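Local coordinates for Lmo0135 protein (Listeria monocytogenes EGD-e, PDB 5ISU) that probably binds peptides outside the membrane as the substrate-binding component of an ABC transporter, at residues Thr343-Asn348 with Asp372-Asp377; Thr99-Leu104 with Val123-Val128. All coordinates share one frame; numbering follows the deposited sequence.

Contact 1 of 2, residues Thr343-Asn348 with Asp372-Asp377; sequences TVYYLN and DLKPTD
Strands 343-347 and 372-376 run parallel, their short axes 4.7 Å apart at closest approach and inclined by 26°. Near the start of the ladder, Val-344 N donates to Asp-372 O (3.1 Å, fairly straight), and Val-344 O accepts from Lys-374 N at 2.9 Å. Further along, Tyr-346 O receives two donors from one residue. Thr-376 N approaches it nearly head-on at 2.8 Å, whereas Thr-376 OG1 sits above the carbonyl plane at 3.2 Å; chi1 of 66° tucks that hydroxyl between the backbone N and carbonyl carbon, from where it can reach the acceptor. Asn-348 N then donates to Thr-376 O.

The two tyrosines leave opposite faces of the sheet, and one face of each ring is packed by a residue of the other strand. Lys-374 runs alongside Tyr-345 in the same direction and lays its CB over the ring centre, 3.9 Å from the centroid, a CH-pi contact only 10° off the normal. Thr-376 CG2 adds a contact at Tyr-345 CD2. On the other face Pro-375 CA makes a CH-pi contact with the Tyr-346 ring, offset toward the rim, and Leu-373 CB lies at that ring's edge.

Helix 351-365 packs on the Tyr-346 and Leu-373 face, completing a beta-alpha-beta unit, and helix 378-385 touches Tyr-345 and Thr-376. The N of Pro-375 faces away from strand 343-347, between the inward-pointing amides of Lys-374 and Thr-376, so its lack of a hydrogen costs this ladder no bond, and aliphatic-aromatic packing is added on both faces.

Contact 2 of 2, residues Thr99-Leu104 with Val123-Val128; sequences TVNSIL and VKVEAV
Helix 93-104 lies against the antiparallel sheet that contains strand 121-129, and its last turns meet that strand through Val-100, Asn-101 and Leu-104. Val-100 and Val-125 extend toward each other tip to tip, their CG1 atoms 3.9 Å apart. Both methyls owe their position to chi1: in Val-100 it is 172°, which sets CG1 opposite the backbone N, while in Val-125 it is 63°, which places CG1 between N and the carbonyl carbon. The same Val-100 CG1 is 4.3 Å from Val-123 CG1, a looser approach.

Val-125 CG1 has a second neighbour, Asn-101 ND2, also at 3.9 Å, where the amide passes the methyl obliquely; this is a van der Waals contact. One turn after Val-100, Leu-104 sends CD1 to within 3.7 Å of Val-123 O. The spacing of Val-100 and Leu-104 by four residues puts both on the helix side that meets the strand. With CA atoms of Val-100 and Val-125 7.5 Å apart and 191 Å² buried in all, the contact is modest in extent, made by side chains of the helix against valine methyls and one backbone carbonyl.

Elsewhere along the helix, Val-97 reaches Val-125 and Ala-127, so the packing continues toward its start. Strand 132-136, which pairs with 121-129, contributes Phe-135 to both Val-100 and Val-125, and Phe-151 and Phe-116 from loops touch Val-100 and Leu-104 respectively.

How the contacts relate
Contacts 1 and 2 lie on opposite sides of the chain's centre, with their own centres about 45 Å apart and nearest atoms about 29 Å apart, and they draw on different strands and helices. Contact 1 is a surface contact between two paired strands of one mixed sheet, joined by backbone hydrogen bonds and burying 634 Å² in total. Contact 2, partly buried, sets a helix on an antiparallel sheet and buries less than a third as much, chiefly through methyl groups. Aromatic rings mark both, though differently: in contact 1 the tyrosines belong to the pairing itself, whereas in contact 2 phenylalanines from neighbouring elements touch Val-100, Val-125 and Leu-104.

Contact 1 of 2, residues Thr343-Asn348 with Asp372-Asp377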
loop_
_atom_site.group_PDB
_atom_site.type_symbol
_atom_site.label_atom_id
_atom_site.label_comp_id
_atom_site.label_asym_id
_atom_site.label_seq_id
_atom_site.Cartn_x
_atom_site.Cartn_y
_atom_site.Cartn_z
ATOM N N THR A 343 -18.719 -21.205 -2.044
ATOM C CA THR A 343 -17.641 -21.174 -1.074
ATOM C C THR A 343 -17.013 -19.785 -0.933
ATOM O O THR A 343 -16.792 -19.080 -1.930
ATOM C CB THR A 343 -16.530 -22.181 -1.455
ATOM O OG1 THR A 343 -16.077 -21.933 -2.798
ATOM C CG2 THR A 343 -17.047 -23.616 -1.367
ATOM N N VAL A 344 -16.757 -19.383 0.313
ATOM C CA VAL A 344 -16.060 -18.126 0.589
ATOM C C VAL A 344 -14.728 -18.496 1.231
ATOM O O VAL A 344 -14.687 -19.135 2.280
ATOM C CB VAL A 344 -16.862 -17.141 1.457
ATOM C CG1 VAL A 344 -17.367 -17.787 2.749
ATOM C CG2 VAL A 344 -16.026 -15.894 1.751
ATOM N N TYR A 345 -13.638 -18.151 0.556
ATOM C CA TYR A 345 -12.292 -18.452 1.044
ATOM C C TYR A 345 -11.689 -17.192 1.632
ATOM O O TYR A 345 -11.734 -16.142 1.022
ATOM C CB TYR A 345 -11.400 -19.010 -0.085
ATOM C CG TYR A 345 -11.517 -20.509 -0.339
ATOM C CD1 TYR A 345 -12.646 -21.060 -0.953
ATOM C CD2 TYR A 345 -10.466 -21.371 -0.009
ATOM C CE1 TYR A 345 -12.740 -22.432 -1.193
ATOM C CE2 TYR A 345 -10.551 -22.741 -0.242
ATOM C CZ TYR A 345 -11.684 -23.269 -0.832
ATOM O OH TYR A 345 -11.746 -24.630 -1.072
ATOM N N TYR A 346 -11.105 -17.320 2.816
ATOM C CA TYR A 346 -10.505 -16.192 3.506
ATOM C C TYR A 346 -9.393 -16.681 4.443
ATOM O O TYR A 346 -9.149 -17.890 4.554
ATOM C CB TYR A 346 -11.601 -15.419 4.259
ATOM C CG TYR A 346 -12.349 -16.230 5.290
ATOM C CD1 TYR A 346 -13.410 -17.059 4.922
ATOM C CD2 TYR A 346 -12.017 -16.149 6.637
ATOM C CE1 TYR A 346 -14.095 -17.810 5.865
ATOM C CE2 TYR A 346 -12.690 -16.892 7.592
ATOM C CZ TYR A 346 -13.728 -17.720 7.206
ATOM O OH TYR A 346 -14.387 -18.451 8.156
ATOM N N LEU A 347 -8.705 -15.740 5.084
ATOM C CA LEU A 347 -7.615 -16.056 6.016
ATOM C C LEU A 347 -8.153 -16.644 7.333
ATOM O O LEU A 347 -9.081 -16.096 7.924
ATOM C CB LEU A 347 -6.802 -14.788 6.297
ATOM C CG LEU A 347 -6.070 -14.177 5.097
ATOM C CD1 LEU A 347 -5.645 -12.738 5.362
ATOM C CD2 LEU A 347 -4.869 -15.028 4.702
ATOM N N ASN A 348 -7.551 -17.737 7.802
ATOM C CA ASN A 348 -7.995 -18.387 9.055
ATOM C C ASN A 348 -7.482 -17.723 10.345
ATOM O O ASN A 348 -7.781 -18.195 11.437
ATOM C CB ASN A 348 -7.618 -19.883 9.066
ATOM C CG ASN A 348 -6.110 -20.129 9.125
ATOM O OD1 ASN A 348 -5.298 -19.200 9.093
ATOM N ND2 ASN A 348 -5.735 -21.396 9.194
ATOM N N ASP A 372 -20.842 -21.654 2.026
ATOM C CA ASP A 372 -20.015 -22.462 2.924
ATOM C C ASP A 372 -18.739 -21.707 3.232
ATOM O O ASP A 372 -18.035 -21.302 2.312
ATOM C CB ASP A 372 -19.610 -23.780 2.251
ATOM C CG ASP A 372 -20.778 -24.729 2.030
ATOM O OD1 ASP A 372 -21.670 -24.831 2.908
ATOM O OD2 ASP A 372 -20.765 -25.420 0.991
ATOM N N LEU A 373 -18.427 -21.537 4.516
ATOM C CA LEU A 373 -17.189 -20.861 4.924
ATOM C C LEU A 373 -16.026 -21.806 4.789
ATOM O O LEU A 373 -16.108 -22.954 5.218
ATOM C CB LEU A 373 -17.257 -20.354 6.368
ATOM C CG LEU A 373 -17.968 -19.028 6.573
ATOM C CD1 LEU A 373 -19.350 -19.031 5.951
ATOM C CD2 LEU A 373 -18.024 -18.727 8.064
ATOM N N LYS A 374 -14.940 -21.321 4.196
ATOM C CA LYS A 374 -13.769 -22.145 4.014
ATOM C C LYS A 374 -12.547 -21.334 4.446
ATOM O O LYS A 374 -11.774 -20.871 3.618
ATOM C CB LYS A 374 -13.689 -22.657 2.563
ATOM C CG LYS A 374 -13.048 -24.042 2.416
ATOM C CD LYS A 374 -13.823 -25.094 3.220
ATOM C CE LYS A 374 -13.397 -26.525 2.943
ATOM N NZ LYS A 374 -13.825 -26.997 1.598
ATOM N N PRO A 375 -12.380 -21.153 5.767
ATOM C CA PRO A 375 -11.210 -20.428 6.258
ATOM C C PRO A 375 -9.957 -21.221 5.914
ATOM O O PRO A 375 -9.985 -22.460 6.004
ATOM C CB PRO A 375 -11.422 -20.407 7.776
ATOM C CG PRO A 375 -12.248 -21.608 8.073
ATOM C CD PRO A 375 -13.077 -21.883 6.848
ATOM N N THR A 376 -8.876 -20.545 5.523
ATOM C CA THR A 376 -7.641 -21.256 5.155
ATOM C C THR A 376 -6.342 -20.615 5.657
ATOM O O THR A 376 -6.299 -19.443 6.036
ATOM C CB THR A 376 -7.506 -21.406 3.625
ATOM O OG1 THR A 376 -7.340 -20.118 3.036
ATOM C CG2 THR A 376 -8.720 -22.090 3.019
ATOM N N ASP A 377 -5.293 -21.440 5.631
ATOM C CA ASP A 377 -3.922 -21.092 6.015
ATOM C C ASP A 377 -3.403 -20.085 4.983
ATOM O O ASP A 377 -3.682 -20.253 3.796
ATOM C CB ASP A 377 -3.083 -22.396 6.017
ATOM C CG ASP A 377 -1.626 -22.195 6.427
ATOM O OD1 ASP A 377 -0.864 -21.507 5.709
ATOM O OD2 ASP A 377 -1.214 -22.826 7.427
#

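Contact 2 of 2, residues Thr99-Leu104 with Val123-Val128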
loop_
_atom_site.group_PDB
_atom_site.type_symbol
_atom_site.label_atom_id
_atom_site.label_comp_id
_atom_site.label_asym_id
_atom_site.label_seq_id
_atom_site.Cartn_x
_atom_site.Cartn_y
_atom_site.Cartn_z
ATOM N N THR A 99 20.852 4.940 -9.505
ATOM C CA THR A 99 19.736 4.153 -8.967
ATOM C C THR A 99 18.796 3.664 -10.079
ATOM O O THR A 99 18.426 2.487 -10.105
ATOM C CB THR A 99 18.929 4.900 -7.891
ATOM O OG1 THR A 99 19.800 5.339 -6.829
ATOM C CG2 THR A 99 17.876 3.972 -7.307
ATOM N N VAL A 100 18.454 4.552 -11.009
ATOM C CA VAL A 100 17.564 4.193 -12.113
ATOM C C VAL A 100 18.206 3.131 -13.003
ATOM O O VAL A 100 17.537 2.177 -13.396
ATOM C CB VAL A 100 17.167 5.415 -12.970
ATOM C CG1 VAL A 100 16.398 4.990 -14.237
ATOM C CG2 VAL A 100 16.358 6.391 -12.156
ATOM N N ASN A 101 19.492 3.294 -13.307
ATOM C CA ASN A 101 20.210 2.305 -14.139
ATOM C C ASN A 101 20.316 0.965 -13.415
ATOM O O ASN A 101 20.266 -0.090 -14.059
ATOM C CB ASN A 101 21.600 2.812 -14.557
ATOM C CG ASN A 101 21.536 4.004 -15.516
ATOM O OD1 ASN A 101 22.404 4.877 -15.493
ATOM N ND2 ASN A 101 20.510 4.047 -16.348
ATOM N N SER A 102 20.431 0.997 -12.086
ATOM C CA SER A 102 20.514 -0.253 -11.319
ATOM C C SER A 102 19.135 -0.961 -11.288
ATOM O O SER A 102 19.071 -2.183 -11.194
ATOM C CB SER A 102 21.079 -0.029 -9.906
ATOM O OG SER A 102 20.142 0.641 -9.073
ATOM N N ILE A 103 18.046 -0.199 -11.398
ATOM C CA ILE A 103 16.686 -0.787 -11.458
ATOM C C ILE A 103 16.405 -1.312 -12.872
ATOM O O ILE A 103 15.764 -2.364 -13.047
ATOM C CB ILE A 103 15.593 0.235 -11.063
ATOM C CG1 ILE A 103 15.679 0.560 -9.568
ATOM C CG2 ILE A 103 14.195 -0.310 -11.354
ATOM C CD1 ILE A 103 14.716 1.640 -9.113
ATOM N N LEU A 104 16.855 -0.560 -13.876
ATOM C CA LEU A 104 16.670 -0.965 -15.271
ATOM C C LEU A 104 17.446 -2.228 -15.617
ATOM O O LEU A 104 17.030 -3.001 -16.472
ATOM C CB LEU A 104 17.085 0.163 -16.232
ATOM C CG LEU A 104 16.135 1.359 -16.366
ATOM C CD1 LEU A 104 16.772 2.444 -17.221
ATOM C CD2 LEU A 104 14.793 0.925 -16.954
ATOM N N VAL A 123 13.251 4.334 -19.966
ATOM C CA VAL A 123 13.387 5.784 -19.843
ATOM C C VAL A 123 14.894 6.085 -19.844
ATOM O O VAL A 123 15.677 5.275 -19.361
ATOM C CB VAL A 123 12.774 6.322 -18.510
ATOM C CG1 VAL A 123 13.432 5.697 -17.282
ATOM C CG2 VAL A 123 12.892 7.840 -18.423
ATOM N N LYS A 124 15.313 7.194 -20.442
ATOM C CA LYS A 124 16.722 7.587 -20.381
ATOM C C LYS A 124 16.858 8.595 -19.253
ATOM O O LYS A 124 15.943 9.375 -18.989
ATOM C CB LYS A 124 17.276 8.109 -21.725
ATOM C CG LYS A 124 17.836 6.987 -22.610
ATOM C CD LYS A 124 18.725 7.449 -23.776
ATOM C CE LYS A 124 17.956 7.816 -25.043
ATOM N NZ LYS A 124 16.989 8.933 -24.863
ATOM N N VAL A 125 17.977 8.530 -18.540
ATOM C CA VAL A 125 18.222 9.431 -17.426
ATOM C C VAL A 125 19.633 9.998 -17.550
ATOM O O VAL A 125 20.557 9.301 -17.959
ATOM C CB VAL A 125 17.957 8.735 -16.074
ATOM C CG1 VAL A 125 18.903 7.561 -15.849
ATOM C CG2 VAL A 125 18.066 9.739 -14.946
ATOM N N GLU A 126 19.792 11.259 -17.168
ATOM C CA GLU A 126 21.058 11.962 -17.329
ATOM C C GLU A 126 21.259 12.996 -16.227
ATOM O O GLU A 126 20.306 13.639 -15.787
ATOM C CB GLU A 126 21.036 12.661 -18.704
ATOM C CG GLU A 126 22.273 13.456 -19.085
ATOM C CD GLU A 126 22.104 14.256 -20.381
ATOM O OE1 GLU A 126 20.986 14.299 -20.960
ATOM O OE2 GLU A 126 23.104 14.868 -20.814
ATOM N N ALA A 127 22.507 13.136 -15.785
ATOM C CA ALA A 127 22.889 14.104 -14.760
ATOM C C ALA A 127 23.406 15.363 -15.446
ATOM O O ALA A 127 24.574 15.438 -15.776
ATOM C CB ALA A 127 23.974 13.524 -13.863
ATOM N N VAL A 128 22.548 16.353 -15.658
ATOM C CA VAL A 128 22.991 17.592 -16.306
ATOM C C VAL A 128 24.059 18.281 -15.435
ATOM O O VAL A 128 25.051 18.783 -15.959
ATOM C CB VAL A 128 21.817 18.563 -16.586
ATOM C CG1 VAL A 128 22.315 19.804 -17.327
ATOM C CG2 VAL A 128 20.725 17.870 -17.399
#